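Side-chain contacts in malonyl-CoA-[acyl-carrier-protein] transacylase (Coxiella burnetii, PDB 3TQE), which probably transfers the malonyl group of malonyl-CoA to holo-acyl carrier protein, the reaction that supplies malonyl-ACP for fatty acid synthesis: residues A[263-266]-A[267-271]; A[76-79]-A[80-84]. All coordinates share one frame; numbering follows the deposited sequence.

Interaction 1 of 2, residues A[263-266]-A[267-271]; sequences ETIK and YIEEQ
Four successive backbone hydrogen bonds, N-H of residue i+4 to O of residue i, join Tyr267, Ile268, Glu269 and Glu270 to Glu263, Thr264, Ile265 and Lys266, and the last of them, Glu270 N to Lys266 O, spans 2.8 Å. These bonds run through nearly the whole of the amphipathic helix 261-270 of the acyl transferase domain, to its C-terminal end. On its buried side Thr264 and Ile268 run alongside each other in the same direction. Thr264 CG2, anti to the backbone N, meets Ile268 CD1 at 4.0 Å, while OG1 turns back and is hydrogen-bonded to Arg260 O. Ile265 and Glu269 meet one turn apart more loosely, with CG2 of Ile265 4.4 Å from CG of Glu269. Ile265, Ile268 and Glu269 all touch Phe276 of strand 275-278; on strand 91-94, Thr264 touches Ala93 and Ile268 touches Val91, so the helix packs on the parallel sheet. The carboxylate of Glu263 turns from the following turn to a salt bridge from OE1 to Arg260 NE. On the exposed side the Lys266 chain runs out extended. The Glu270 side chain starts out beside the Lys266 carbonyl, its CG 3.2 Å from Lys266 O.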
loop_
_atom_site.group_PDB
_atom_site.type_symbol
_atom_site.label_atom_id
_atom_site.label_comp_id
_atom_site.label_asym_id
_atom_site.label_seq_id
_atom_site.Cartn_x
_atom_site.Cartn_y
_atom_site.Cartn_z
ATOM N N GLU A 263 -12.043 -1.073 6.574
ATOM C CA GLU A 263 -13.086 -0.072 6.423
ATOM C C GLU A 263 -13.113 0.483 5.007
ATOM O O GLU A 263 -14.170 0.821 4.488
ATOM C CB GLU A 263 -12.893 1.068 7.413
ATOM C CG GLU A 263 -13.265 0.713 8.799
ATOM C CD GLU A 263 -12.737 1.713 9.794
ATOM O OE1 GLU A 263 -11.514 1.668 10.085
ATOM O OE2 GLU A 263 -13.541 2.538 10.274
ATOM N N THR A 264 -11.953 0.612 4.392
ATOM C CA THR A 264 -11.875 1.078 3.001
ATOM C C THR A 264 -12.597 0.112 2.076
ATOM O O THR A 264 -13.402 0.535 1.237
ATOM C CB THR A 264 -10.428 1.237 2.560
ATOM O OG1 THR A 264 -9.837 2.262 3.357
ATOM C CG2 THR A 264 -10.337 1.596 1.098
ATOM N N ILE A 265 -12.333 -1.172 2.224
ATOM C CA ILE A 265 -12.961 -2.162 1.362
ATOM C C ILE A 265 -14.457 -2.193 1.635
ATOM O O ILE A 265 -15.252 -2.265 0.701
ATOM C CB ILE A 265 -12.323 -3.532 1.532
ATOM C CG1 ILE A 265 -10.848 -3.493 1.125
ATOM C CG2 ILE A 265 -13.088 -4.599 0.791
ATOM C CD1 ILE A 265 -10.555 -2.975 -0.262
ATOM N N LYS A 266 -14.841 -2.106 2.894
ATOM C CA LYS A 266 -16.258 -2.094 3.222
ATOM C C LYS A 266 -16.956 -0.862 2.627
ATOM O O LYS A 266 -18.079 -0.964 2.124
ATOM C CB LYS A 266 -16.443 -2.150 4.723
ATOM C CG LYS A 266 -16.153 -3.557 5.241
ATOM C CD LYS A 266 -16.327 -3.671 6.712
ATOM C CE LYS A 266 -16.193 -5.123 7.140
ATOM N NZ LYS A 266 -16.723 -5.311 8.509
ATOM N N TYR A 267 -16.281 0.281 2.632
ATOM C CA TYR A 267 -16.814 1.521 2.065
ATOM C C TYR A 267 -17.047 1.322 0.589
ATOM O O TYR A 267 -18.096 1.685 0.062
ATOM C CB TYR A 267 -15.850 2.680 2.290
ATOM C CG TYR A 267 -16.263 4.033 1.783
ATOM C CD1 TYR A 267 -16.651 5.031 2.680
ATOM C CD2 TYR A 267 -16.207 4.354 0.449
ATOM C CE1 TYR A 267 -17.012 6.294 2.252
ATOM C CE2 TYR A 267 -16.607 5.637 0.001
ATOM C CZ TYR A 267 -17.004 6.586 0.908
ATOM O OH TYR A 267 -17.356 7.862 0.521
ATOM N N ILE A 268 -16.083 0.719 -0.088
ATOM C CA ILE A 268 -16.160 0.546 -1.534
ATOM C C ILE A 268 -17.310 -0.417 -1.865
ATOM O O ILE A 268 -18.118 -0.165 -2.757
ATOM C CB ILE A 268 -14.822 0.064 -2.096
ATOM C CG1 ILE A 268 -13.806 1.200 -1.982
ATOM C CG2 ILE A 268 -14.961 -0.428 -3.521
ATOM C CD1 ILE A 268 -12.346 0.803 -2.217
ATOM N N GLU A 269 -17.427 -1.484 -1.104
ATOM C CA GLU A 269 -18.481 -2.460 -1.322
ATOM C C GLU A 269 -19.841 -1.891 -1.022
ATOM O O GLU A 269 -20.791 -2.197 -1.744
ATOM C CB GLU A 269 -18.210 -3.697 -0.518
ATOM C CG GLU A 269 -17.044 -4.445 -1.057
ATOM C CD GLU A 269 -17.092 -5.894 -0.738
ATOM O OE1 GLU A 269 -17.314 -6.210 0.447
ATOM O OE2 GLU A 269 -16.894 -6.703 -1.665
ATOM N N GLU A 270 -19.920 -1.005 -0.037
ATOM C CA GLU A 270 -21.193 -0.342 0.264
ATOM C C GLU A 270 -21.663 0.568 -0.860
ATOM O O GLU A 270 -22.861 0.878 -0.952
ATOM C CB GLU A 270 -21.093 0.472 1.541
ATOM C CG GLU A 270 -21.127 -0.364 2.775
ATOM C CD GLU A 270 -20.813 0.432 4.034
ATOM O OE1 GLU A 270 -20.712 1.691 3.957
ATOM O OE2 GLU A 270 -20.660 -0.200 5.104
ATOM N N GLN A 271 -20.730 1.012 -1.695
ATOM C CA GLN A 271 -21.028 1.782 -2.877
ATOM C C GLN A 271 -21.406 0.912 -4.077
ATOM O O GLN A 271 -21.686 1.430 -5.180
ATOM C CB GLN A 271 -19.856 2.710 -3.196
ATOM C CG GLN A 271 -19.633 3.773 -2.086
ATOM C CD GLN A 271 -20.852 4.651 -1.867
ATOM O OE1 GLN A 271 -21.445 5.092 -2.820
ATOM N NE2 GLN A 271 -21.199 4.943 -0.608
#

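Interaction 2 of 2, residues A[76-79]-A[80-84]; sequences AIFR and CWEAL. With EDO (1,2-ethanediol), chain D.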
loop_
_atom_site.group_PDB
_atom_site.type_symbol
_atom_site.label_atom_id
_atom_site.label_comp_id
_atom_site.label_asym_id
_atom_site.label_seq_id
_atom_site.Cartn_x
_atom_site.Cartn_y
_atom_site.Cartn_z
ATOM N N ALA A 76 3.413 1.472 -13.429
ATOM C CA ALA A 76 3.642 0.776 -14.706
ATOM C C ALA A 76 2.445 -0.063 -15.082
ATOM O O ALA A 76 2.039 -0.085 -16.251
ATOM C CB ALA A 76 4.904 -0.060 -14.632
ATOM N N ILE A 77 1.903 -0.778 -14.115
ATOM C CA ILE A 77 0.743 -1.637 -14.399
ATOM C C ILE A 77 -0.463 -0.799 -14.744
ATOM O O ILE A 77 -1.203 -1.114 -15.675
ATOM C CB ILE A 77 0.474 -2.598 -13.252
ATOM C CG1 ILE A 77 1.592 -3.646 -13.243
ATOM C CG2 ILE A 77 -0.917 -3.230 -13.366
ATOM C CD1 ILE A 77 1.639 -4.487 -12.012
ATOM N N PHE A 78 -0.669 0.296 -14.029
ATOM C CA PHE A 78 -1.745 1.182 -14.413
ATOM C C PHE A 78 -1.614 1.680 -15.819
ATOM O O PHE A 78 -2.587 1.758 -16.565
ATOM C CB PHE A 78 -1.788 2.354 -13.460
ATOM C CG PHE A 78 -2.869 3.319 -13.758
ATOM C CD1 PHE A 78 -4.148 3.062 -13.349
ATOM C CD2 PHE A 78 -2.617 4.465 -14.480
ATOM C CE1 PHE A 78 -5.159 3.946 -13.640
ATOM C CE2 PHE A 78 -3.640 5.352 -14.758
ATOM C CZ PHE A 78 -4.877 5.071 -14.351
ATOM N N ARG A 79 -0.400 2.016 -16.211
ATOM C CA ARG A 79 -0.182 2.516 -17.546
ATOM C C ARG A 79 -0.415 1.444 -18.597
ATOM O O ARG A 79 -0.856 1.750 -19.695
ATOM C CB ARG A 79 1.217 3.048 -17.652
ATOM C CG ARG A 79 1.394 4.347 -16.903
ATOM C CD ARG A 79 2.782 4.853 -16.936
ATOM N NE ARG A 79 2.845 6.167 -16.344
ATOM C CZ ARG A 79 3.956 6.887 -16.278
ATOM N NH1 ARG A 79 5.102 6.402 -16.756
ATOM N NH2 ARG A 79 3.915 8.111 -15.768
ATOM N N CYS A 80 -0.106 0.212 -18.265
ATOM C CA CYS A 80 -0.403 -0.905 -19.169
ATOM C C CYS A 80 -1.916 -1.116 -19.295
ATOM O O CYS A 80 -2.417 -1.343 -20.369
ATOM C CB CYS A 80 0.232 -2.183 -18.675
ATOM S SG CYS A 80 2.009 -2.212 -18.863
ATOM N N TRP A 81 -2.638 -1.046 -18.194
ATOM C CA TRP A 81 -4.093 -1.089 -18.220
ATOM C C TRP A 81 -4.628 -0.053 -19.173
ATOM O O TRP A 81 -5.460 -0.371 -20.024
ATOM C CB TRP A 81 -4.633 -0.829 -16.820
ATOM C CG TRP A 81 -6.096 -0.650 -16.721
ATOM C CD1 TRP A 81 -6.756 0.500 -16.747
ATOM C CD2 TRP A 81 -7.068 -1.671 -16.564
ATOM N NE1 TRP A 81 -8.091 0.290 -16.603
ATOM C CE2 TRP A 81 -8.314 -1.041 -16.479
ATOM C CE3 TRP A 81 -7.002 -3.038 -16.394
ATOM C CZ2 TRP A 81 -9.471 -1.734 -16.284
ATOM C CZ3 TRP A 81 -8.163 -3.721 -16.199
ATOM C CH2 TRP A 81 -9.372 -3.068 -16.124
ATOM N N GLU A 82 -4.177 1.188 -19.051
ATOM C CA GLU A 82 -4.681 2.227 -19.923
ATOM C C GLU A 82 -4.279 1.992 -21.377
ATOM O O GLU A 82 -5.099 2.170 -22.271
ATOM C CB GLU A 82 -4.253 3.593 -19.424
ATOM C CG GLU A 82 -4.924 3.915 -18.098
ATOM C CD GLU A 82 -5.135 5.377 -17.879
ATOM O OE1 GLU A 82 -4.157 6.123 -18.060
ATOM O OE2 GLU A 82 -6.283 5.770 -17.523
ATOM N N ALA A 83 -3.055 1.528 -21.593
ATOM C CA ALA A 83 -2.539 1.279 -22.945
ATOM C C ALA A 83 -3.292 0.198 -23.658
ATOM O O ALA A 83 -3.405 0.226 -24.896
ATOM C CB ALA A 83 -1.059 0.934 -22.894
ATOM N N LEU A 84 -3.802 -0.755 -22.898
ATOM C CA LEU A 84 -4.513 -1.904 -23.443
ATOM C C LEU A 84 -6.018 -1.652 -23.548
ATOM O O LEU A 84 -6.778 -2.549 -23.890
ATOM C CB LEU A 84 -4.209 -3.146 -22.634
ATOM C CG LEU A 84 -2.782 -3.647 -22.875
ATOM C CD1 LEU A 84 -2.372 -4.595 -21.759
ATOM C CD2 LEU A 84 -2.683 -4.335 -24.229
HETATM C C1 EDO D . -0.012 7.683 -14.348
HETATM O O1 EDO D . 0.324 7.176 -15.624
HETATM C C2 EDO D . 0.284 9.173 -14.319
HETATM O O2 EDO D . 1.632 9.441 -14.753
#
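Phe78 and Glu82, one turn apart in helix 63-83, make the main side-chain contact, a CH-pi interaction. Glu82 CG sits over one face of the Phe78 ring, 4.2 Å from the centroid and 25° off the normal. Beyond it the carboxylate lies past the CE2-CZ side of the ring, OE1 3.4 Å from Phe78 CE2 and OE2 3.5 Å from Phe78 CZ; the carboxylate plane is turned 36° from the ring. A chi1 of -179° places the phenyl for this, CG anti to the backbone N. Among the charged groups, Glu82 OE2 forms a salt bridge with Lys88. The extended Arg79 gives two nearly straight hydrogen bonds to a 1,2-ethanediol, probably from the crystallisation liquor: NE to O1 and NH2 to O2, both 2.8 Å. NH1 hydrogen-bonds to Thr36 and Gln39, so in this crystal all three nitrogens have partners, which restricts the rotation of the guanidinium. Alpha-helical backbone hydrogen bonds run from Cys80 N to Ala76 O through to Ala83 N to Arg79 O. Around these last turns, Ala76, Arg79 and Cys80 pack on helix 31-44, Ile77 and Cys80 touch helix 24-29, and Trp81 lies against helix 304-313 and meets Phe10 of strand 9-12 edge-to-face.

Overall arrangement
Followed from the N terminus, interaction 2 comes first, in the last turns of helix 63-83; the chain then enters strand 91-94 of the parallel sheet. Much later it reaches interaction 1 on helix 261-270, a short loop before strand 275-278 of the same sheet. Each contact lies within one helix and closes no loop, and the two follow in series, neither nested nor crossed. The centres of interaction 1 and interaction 2 are about 25 Å apart, and the nearest atoms of interaction 1 and interaction 2 about 14 Å. The parallel sheet is common to both: interaction 1 packs against two of its strands, and interaction 2 reaches a third through Trp81 while tying in N-terminal and C-terminal helices.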